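Local coordinates for protein alginate lyase (Chitinophaga sp. MD30, PDB 6KCW) that cleaves alginate by a lyase reaction in which a lysine acts as both catalytic base and catalytic acid, and binds a calcium ion, at residues A[8-11]-A[17-20]; A[35-40]-A[48-53]; A[78-83]-A[128-133]. All blocks are in the same frame, centred on the assembly; numbering follows the deposited sequence.

Interaction 1 of 3, residues A[8-11]-A[17-20]; sequences INWN and AYSS. With CA (calcium ion), chain C.
Trp10 drives the NE1–CD1 edge of its indole toward the face of the Tyr18 ring, an offset edge-to-face pair in which the centroid of the indole's five-membered ring lies 5.2 Å from that of the Tyr18 ring, with planes at 77°. Trp10 NE1 lies 3.7 Å from Tyr18 CZ, with Trp10 CD1 3.8 Å from Tyr18 CE1 beside it. At the same edge Trp10 NE1 gives a long, weak hydrogen bond to Tyr18 OH, 3.5 Å away and near the indole plane. That hydroxyl has a stronger polar partner in Asp26 of helix 20-27, so the tyrosine oxygen links the indole to the helix. With CG of Tyr18 anti to the backbone N (chi1 -173°), the phenol reaches across to the indole although the two CA atoms stay 9.9 Å apart. One indole face is covered by Ile8, its CG2 lying toward the rim of the rings.

The setting is the edge of the concanavalin-like sheet, where the loop after strand 5-8 faces the short link between strand 16-17 and helix 20-27, with Ser19 as the helix N-cap. Ile40 of strand 38-41 touches both aromatic side chains.

Beyond the buried pair, residues on both sides of Trp10 turn to calcium. Asn9 O and Asn11 OD1 each bind the ion at 2.2 Å, and Gly43 and Asp233 also take part in the site. Two waters share it, a nearer one at 2.1 Å from calcium and another at 2.7 Å. Asn11 is exposed here, and its backbone N makes a weak hydrogen bond back to Asn9 OD1.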
# COMPACT_ATOMS: atom_id res chain seq x y z
N ILE A 8 11.47 8.49 -7.08
CA ILE A 8 11.40 7.70 -8.30
C ILE A 8 10.18 8.20 -9.06
O ILE A 8 9.05 8.02 -8.60
CB ILE A 8 11.30 6.19 -8.02
CG1 ILE A 8 12.30 5.76 -6.94
CG2 ILE A 8 11.55 5.39 -9.29
CD1 ILE A 8 12.10 4.35 -6.38
N ASN A 9 10.41 8.82 -10.21
CA ASN A 9 9.31 9.24 -11.07
C ASN A 9 9.35 8.54 -12.42
O ASN A 9 8.52 8.85 -13.28
CB ASN A 9 9.31 10.75 -11.28
CG ASN A 9 10.65 11.27 -11.80
OD1 ASN A 9 11.49 10.49 -12.26
ND2 ASN A 9 10.85 12.58 -11.70
N TRP A 10 10.30 7.65 -12.64
CA TRP A 10 10.33 6.79 -13.82
C TRP A 10 10.38 7.59 -15.11
O TRP A 10 10.00 7.09 -16.17
CB TRP A 10 9.12 5.84 -13.81
CG TRP A 10 9.15 4.90 -12.63
CD1 TRP A 10 9.90 3.77 -12.50
CD2 TRP A 10 8.40 5.02 -11.41
NE1 TRP A 10 9.67 3.18 -11.29
CE2 TRP A 10 8.74 3.93 -10.60
CE3 TRP A 10 7.46 5.95 -10.93
CZ2 TRP A 10 8.20 3.73 -9.33
CZ3 TRP A 10 6.92 5.76 -9.67
CH2 TRP A 10 7.29 4.65 -8.88
N ASN A 11 10.84 8.84 -15.04
CA ASN A 11 10.88 9.69 -16.23
C ASN A 11 12.12 9.46 -17.08
O ASN A 11 12.12 9.81 -18.27
CB ASN A 11 10.80 11.15 -15.81
CG ASN A 11 9.42 11.52 -15.38
OD1 ASN A 11 8.51 10.70 -15.46
ND2 ASN A 11 9.24 12.75 -14.91
N ALA A 17 9.01 -2.86 -20.79
CA ALA A 17 9.03 -3.68 -19.59
C ALA A 17 10.03 -3.14 -18.57
O ALA A 17 11.10 -2.62 -18.91
CB ALA A 17 9.36 -5.13 -19.94
N TYR A 18 9.66 -3.28 -17.30
CA TYR A 18 10.44 -2.87 -16.15
C TYR A 18 10.87 -4.15 -15.44
O TYR A 18 10.02 -4.92 -14.96
CB TYR A 18 9.59 -1.96 -15.26
CG TYR A 18 10.26 -1.29 -14.08
CD1 TYR A 18 11.07 -0.18 -14.26
CD2 TYR A 18 10.01 -1.72 -12.78
CE1 TYR A 18 11.66 0.46 -13.18
CE2 TYR A 18 10.60 -1.09 -11.68
CZ TYR A 18 11.42 0.00 -11.89
OH TYR A 18 12.00 0.63 -10.80
N SER A 19 12.17 -4.40 -15.42
CA SER A 19 12.67 -5.69 -14.97
C SER A 19 12.82 -5.70 -13.45
O SER A 19 12.65 -4.68 -12.77
CB SER A 19 14.01 -5.99 -15.63
OG SER A 19 15.03 -5.22 -15.03
N SER A 20 13.14 -6.88 -12.91
CA SER A 20 13.49 -6.96 -11.49
C SER A 20 14.71 -6.11 -11.19
O SER A 20 14.72 -5.36 -10.20
CB SER A 20 13.73 -8.41 -11.06
OG SER A 20 13.45 -9.34 -12.10
CA CA C . 6.84 9.93 -14.24
O HOH W 1 6.31 11.12 -15.92
O HOH W 2 7.04 12.26 -12.94

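Interaction 2 of 3, residues A[35-40]-A[48-53]; sequences QSRSYI and TLLKNA
Arg37 lays its guanidinium against the isobutyl group of Leu50, with Leu50 CD1 over one face of the flat group. The methyl sits 3.3 Å from Arg37 NE and just as near Arg37 NH2, while Leu50 CG lies 3.9 Å from Arg37 CD. The two side chains cross at about a right angle. A bend at chi2 (-100°) turns the outer part of the arginine along the segment 48-53, and on the way its CD passes 3.6 Å from Thr48 O.

Nearer the backbone the contact is that of a beta hairpin, strands 38-41 and 44-49, at the end away from its turn. Thr48 N donates to Arg37 O at 2.9 Å. A water closes the same corner: it donates to Arg37 O and lies 2.6 Å from Thr48 OG1, so the carbonyl oxygen is gripped twice. Thr48 CB and Arg37 CB face each other at 4.0 Å. Past this point the chains part; Leu50 pairs through its backbone with Gly58, and Leu49 with Ser228 of strand 228-241.

The outer end of Arg37 is held by weak hydrogen bonds from NH1 to Gly56 O and Gly59 O, tying the hairpin to the short helix 55-58 and the residue just after it. An alanine here would probably leave Leu50 without the flat group under its methyl and the two glycine carbonyls without their arginine donor. Arg37 NE, covered by Leu50, has no polar partner in the model. One face of the charged group is thus covered by an apolar side chain, with weak bonds to carbonyls at one end, and its positive charge is probably only partly offset by those carbonyl dipoles.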
# COMPACT_ATOMS: atom_id res chain seq x y z
N GLN A 35 8.64 -9.24 -13.23
CA GLN A 35 8.79 -8.29 -14.33
C GLN A 35 7.71 -8.46 -15.39
O GLN A 35 7.58 -7.59 -16.26
CB GLN A 35 10.17 -8.42 -14.98
CG GLN A 35 10.91 -9.69 -14.65
CD GLN A 35 12.21 -9.81 -15.43
OE1 GLN A 35 12.35 -9.26 -16.52
NE2 GLN A 35 13.17 -10.55 -14.86
N SER A 36 6.95 -9.55 -15.33
CA SER A 36 5.84 -9.76 -16.25
C SER A 36 4.67 -8.83 -15.97
O SER A 36 3.79 -8.69 -16.83
CB SER A 36 5.40 -11.23 -16.17
OG SER A 36 4.45 -11.56 -17.17
N ARG A 37 4.63 -8.20 -14.79
CA ARG A 37 3.55 -7.28 -14.43
C ARG A 37 4.02 -5.84 -14.22
O ARG A 37 3.20 -4.99 -13.84
CB ARG A 37 2.83 -7.76 -13.17
CG ARG A 37 2.86 -9.24 -12.91
CD ARG A 37 1.55 -9.87 -13.34
NE ARG A 37 1.70 -11.30 -13.50
CZ ARG A 37 1.66 -12.15 -12.49
NH1 ARG A 37 1.48 -11.73 -11.25
NH2 ARG A 37 1.81 -13.46 -12.70
N SER A 38 5.30 -5.53 -14.43
CA SER A 38 5.79 -4.17 -14.28
C SER A 38 6.28 -3.66 -15.62
O SER A 38 7.11 -4.31 -16.28
CB SER A 38 6.90 -4.09 -13.23
OG SER A 38 7.87 -5.08 -13.45
N TYR A 39 5.77 -2.50 -16.01
CA TYR A 39 5.94 -1.96 -17.35
C TYR A 39 5.89 -0.45 -17.23
O TYR A 39 4.99 0.09 -16.59
CB TYR A 39 4.82 -2.48 -18.27
CG TYR A 39 4.86 -1.98 -19.69
CD1 TYR A 39 4.21 -0.80 -20.05
CD2 TYR A 39 5.51 -2.70 -20.69
CE1 TYR A 39 4.24 -0.33 -21.37
CE2 TYR A 39 5.54 -2.25 -22.00
CZ TYR A 39 4.91 -1.06 -22.33
OH TYR A 39 4.93 -0.60 -23.63
N ILE A 40 6.89 0.23 -17.80
CA ILE A 40 6.87 1.68 -17.87
C ILE A 40 5.99 2.08 -19.04
O ILE A 40 6.30 1.78 -20.20
CB ILE A 40 8.28 2.28 -18.01
CG1 ILE A 40 9.17 1.86 -16.85
CG2 ILE A 40 8.21 3.81 -17.99
CD1 ILE A 40 8.75 2.52 -15.51
N THR A 48 0.29 -4.85 -13.68
CA THR A 48 -0.78 -5.66 -14.24
C THR A 48 -1.41 -6.54 -13.17
O THR A 48 -0.70 -7.23 -12.43
CB THR A 48 -0.28 -6.55 -15.39
OG1 THR A 48 0.26 -5.73 -16.43
CG2 THR A 48 -1.43 -7.36 -15.96
N LEU A 49 -2.74 -6.54 -13.10
CA LEU A 49 -3.49 -7.55 -12.37
C LEU A 49 -4.11 -8.50 -13.39
O LEU A 49 -4.98 -8.08 -14.17
CB LEU A 49 -4.57 -6.93 -11.48
CG LEU A 49 -4.14 -5.87 -10.46
CD1 LEU A 49 -5.37 -5.26 -9.79
CD2 LEU A 49 -3.19 -6.46 -9.44
N LEU A 50 -3.68 -9.76 -13.38
CA LEU A 50 -4.14 -10.72 -14.37
C LEU A 50 -5.52 -11.26 -14.03
O LEU A 50 -5.87 -11.45 -12.86
CB LEU A 50 -3.17 -11.89 -14.54
CG LEU A 50 -1.67 -11.65 -14.71
CD1 LEU A 50 -0.92 -12.94 -14.56
CD2 LEU A 50 -1.40 -11.05 -16.07
N LYS A 51 -6.28 -11.54 -15.07
CA LYS A 51 -7.60 -12.14 -14.92
C LYS A 51 -7.51 -13.50 -14.24
O LYS A 51 -6.50 -14.22 -14.34
CB LYS A 51 -8.25 -12.27 -16.30
CG LYS A 51 -7.46 -13.17 -17.24
CD LYS A 51 -8.13 -13.35 -18.59
CE LYS A 51 -7.18 -14.07 -19.50
NZ LYS A 51 -5.79 -13.64 -19.16
N ASN A 52 -8.58 -13.85 -13.52
CA ASN A 52 -8.75 -15.17 -12.90
C ASN A 52 -7.61 -15.49 -11.93
O ASN A 52 -7.06 -16.60 -11.94
CB ASN A 52 -8.85 -16.28 -13.96
CG ASN A 52 -9.88 -15.97 -15.04
OD1 ASN A 52 -9.58 -16.05 -16.23
ND2 ASN A 52 -11.10 -15.62 -14.62
N ALA A 53 -7.23 -14.52 -11.10
CA ALA A 53 -6.16 -14.76 -10.13
C ALA A 53 -6.28 -13.77 -8.98
O ALA A 53 -6.88 -12.70 -9.11
CB ALA A 53 -4.78 -14.66 -10.75
O HOH W 3 1.88 -3.74 -16.41

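Interaction 3 of 3, residues A[78-83]-A[128-133]. With PO4 (phosphate ion), chain B.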
# COMPACT_ATOMS: atom_id res chain seq x y z
N VAL A 78 -1.43 7.74 -8.23
CA VAL A 78 -1.98 6.47 -8.67
C VAL A 78 -3.19 6.78 -9.55
O VAL A 78 -3.93 7.73 -9.29
CB VAL A 78 -2.35 5.56 -7.48
CG1 VAL A 78 -3.23 6.30 -6.50
CG2 VAL A 78 -3.01 4.29 -7.99
N ARG A 79 -3.33 6.00 -10.62
CA ARG A 79 -4.42 6.14 -11.58
C ARG A 79 -4.86 4.75 -11.99
O ARG A 79 -4.03 3.91 -12.35
CB ARG A 79 -3.96 6.94 -12.81
CG ARG A 79 -5.08 7.63 -13.57
CD ARG A 79 -4.90 7.44 -15.07
NE ARG A 79 -3.50 7.51 -15.47
CZ ARG A 79 -3.00 6.84 -16.51
NH1 ARG A 79 -3.79 6.04 -17.23
NH2 ARG A 79 -1.70 6.94 -16.81
N PHE A 80 -6.17 4.50 -11.93
CA PHE A 80 -6.70 3.25 -12.47
C PHE A 80 -6.88 3.40 -13.97
O PHE A 80 -7.24 4.48 -14.46
CB PHE A 80 -8.02 2.88 -11.80
CG PHE A 80 -7.87 2.45 -10.38
CD1 PHE A 80 -7.92 3.38 -9.35
CD2 PHE A 80 -7.69 1.10 -10.07
CE1 PHE A 80 -7.77 2.98 -8.04
CE2 PHE A 80 -7.54 0.69 -8.77
CZ PHE A 80 -7.59 1.63 -7.75
N HIS A 81 -6.62 2.32 -14.69
CA HIS A 81 -6.73 2.32 -16.13
C HIS A 81 -8.13 2.75 -16.57
O HIS A 81 -9.09 2.77 -15.80
CB HIS A 81 -6.41 0.93 -16.67
CG HIS A 81 -6.42 0.84 -18.16
ND1 HIS A 81 -7.54 0.48 -18.88
CD2 HIS A 81 -5.45 1.07 -19.08
CE1 HIS A 81 -7.26 0.48 -20.17
NE2 HIS A 81 -6.00 0.83 -20.32
N SER A 82 -8.23 3.08 -17.86
CA SER A 82 -9.47 3.62 -18.41
C SER A 82 -10.62 2.64 -18.28
O SER A 82 -11.74 3.03 -17.91
CB SER A 82 -9.25 4.00 -19.88
OG SER A 82 -10.29 4.84 -20.34
N GLN A 83 -10.38 1.37 -18.59
CA GLN A 83 -11.38 0.32 -18.45
C GLN A 83 -11.03 -0.63 -17.33
O GLN A 83 -11.21 -1.85 -17.45
CB GLN A 83 -11.55 -0.47 -19.74
CG GLN A 83 -12.35 0.23 -20.80
CD GLN A 83 -11.46 0.74 -21.88
OE1 GLN A 83 -10.80 -0.04 -22.59
NE2 GLN A 83 -11.40 2.06 -22.02
N VAL A 128 -17.68 2.69 -5.16
CA VAL A 128 -16.28 2.29 -5.29
C VAL A 128 -15.40 3.41 -4.74
O VAL A 128 -15.48 4.55 -5.22
CB VAL A 128 -15.90 1.98 -6.75
CG1 VAL A 128 -14.41 1.69 -6.85
CG2 VAL A 128 -16.72 0.81 -7.28
N PHE A 129 -14.54 3.08 -3.78
CA PHE A 129 -13.76 4.11 -3.11
C PHE A 129 -12.38 3.59 -2.74
O PHE A 129 -12.07 2.41 -2.91
CB PHE A 129 -14.49 4.64 -1.86
CG PHE A 129 -15.11 3.56 -1.02
CD1 PHE A 129 -14.36 2.90 -0.05
CD2 PHE A 129 -16.43 3.20 -1.20
CE1 PHE A 129 -14.92 1.89 0.72
CE2 PHE A 129 -17.01 2.19 -0.43
CZ PHE A 129 -16.25 1.54 0.53
N PHE A 130 -11.55 4.50 -2.24
CA PHE A 130 -10.36 4.16 -1.48
C PHE A 130 -10.75 3.93 -0.02
O PHE A 130 -11.79 4.39 0.45
CB PHE A 130 -9.31 5.28 -1.59
CG PHE A 130 -8.61 5.34 -2.92
CD1 PHE A 130 -7.82 4.28 -3.36
CD2 PHE A 130 -8.72 6.47 -3.72
CE1 PHE A 130 -7.17 4.33 -4.58
CE2 PHE A 130 -8.06 6.52 -4.95
CZ PHE A 130 -7.29 5.44 -5.38
N GLN A 131 -9.92 3.17 0.70
CA GLN A 131 -10.20 2.95 2.11
C GLN A 131 -8.90 2.55 2.79
O GLN A 131 -8.14 1.76 2.22
CB GLN A 131 -11.27 1.86 2.33
CG GLN A 131 -10.79 0.40 2.12
CD GLN A 131 -11.88 -0.66 2.36
OE1 GLN A 131 -13.07 -0.34 2.46
NE2 GLN A 131 -11.46 -1.92 2.45
N PRO A 132 -8.61 3.08 3.97
CA PRO A 132 -7.50 2.54 4.75
C PRO A 132 -7.71 1.06 4.99
O PRO A 132 -8.82 0.54 4.94
CB PRO A 132 -7.56 3.33 6.07
CG PRO A 132 -8.48 4.49 5.80
CD PRO A 132 -9.40 4.08 4.70
N TYR A 133 -6.60 0.37 5.26
CA TYR A 133 -6.64 -1.07 5.51
C TYR A 133 -5.49 -1.38 6.47
O TYR A 133 -4.38 -1.71 6.04
CB TYR A 133 -6.53 -1.87 4.21
CG TYR A 133 -7.02 -3.28 4.38
CD1 TYR A 133 -8.37 -3.55 4.51
CD2 TYR A 133 -6.13 -4.35 4.42
CE1 TYR A 133 -8.84 -4.82 4.68
CE2 TYR A 133 -6.59 -5.64 4.58
CZ TYR A 133 -7.94 -5.87 4.71
OH TYR A 133 -8.41 -7.15 4.88
P PO4 B . -5.58 -9.39 3.94
O1 PO4 B . -4.25 -9.10 3.29
O2 PO4 B . -5.74 -10.88 4.10
O3 PO4 B . -6.73 -8.94 3.05
O4 PO4 B . -5.64 -8.73 5.33
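Strands from two antiparallel sheets face each other here, in the interior of a concanavalin-like beta-sandwich: segment 78-83 ends strand 71-80 of one sheet, and segment 128-133 belongs to strand 128-135 of the other. Phe80 and Phe130 bridge the space between them, reaching in from opposite directions. The closest atoms are Phe80 CE1 and Phe130 CZ, 3.7 Å apart, and Phe130 CE1 is nearly as close, in the plane of the Phe80 ring at its edge. The planes are inclined by 36° and the centroids lie 6.0 Å apart, so the rings meet obliquely through their outer carbons. Phe130 leaves its backbone with CG beside the backbone N (chi1 -74°), and the far end of its ring comes nearer to the opposing strand than the start of its side chain suggests. Val78, two residues before Phe80 and so on the same side of the strand, adds a looser contact: its CG1 is 4.3 Å from Phe130 CZ. All three are buried, and the contact between the segments is purely apolar.

Farther along the same strand as Phe130, Tyr133 meets a phosphate ion, probably from the crystallisation liquor. Its OH donates to phosphate O4 at 3.2 Å, with that oxygen at the ring edge; Lys91 and Arg117 also bind the ion. At the end of segment 78-83, Gln83 N bonds to ND1 of His81 at 3.0 Å, tilted out of the imidazole plane.

Around the phenylalanine pair, Phe84, Trp86 and Trp120 pair edge-to-face with Phe80, and Tyr163 does so with Phe130. Ile230 of strand 228-241 backs Val78 and Phe80, Val165 of strand 162-170 touches Val78, and Met118 of strand 113-122 packs on Phe130.

How the interactions relate
Interactions 1 and 2 lie together at one side of the fold, their centres about 14 Å apart, and touch directly: Ser38 OG is 2.6 Å from Tyr18 O, probably a hydrogen bond. Strand 38-41 carries one side of interaction 2, and its Ile40 packs against the aromatic pair of interaction 1. Interaction 3 lies deeper, its centre about 12 Å from the chain centre, against about 17 and 18 Å for the others, and touches neither, though it shares the larger sheet with interaction 2. The chemistry follows the place: interaction 3 joins two sheets through apolar side chains alone, interaction 2 mixes hairpin backbone bonding with a covered arginine, and interaction 1 pairs a buried aromatic contact with a hydrated calcium site.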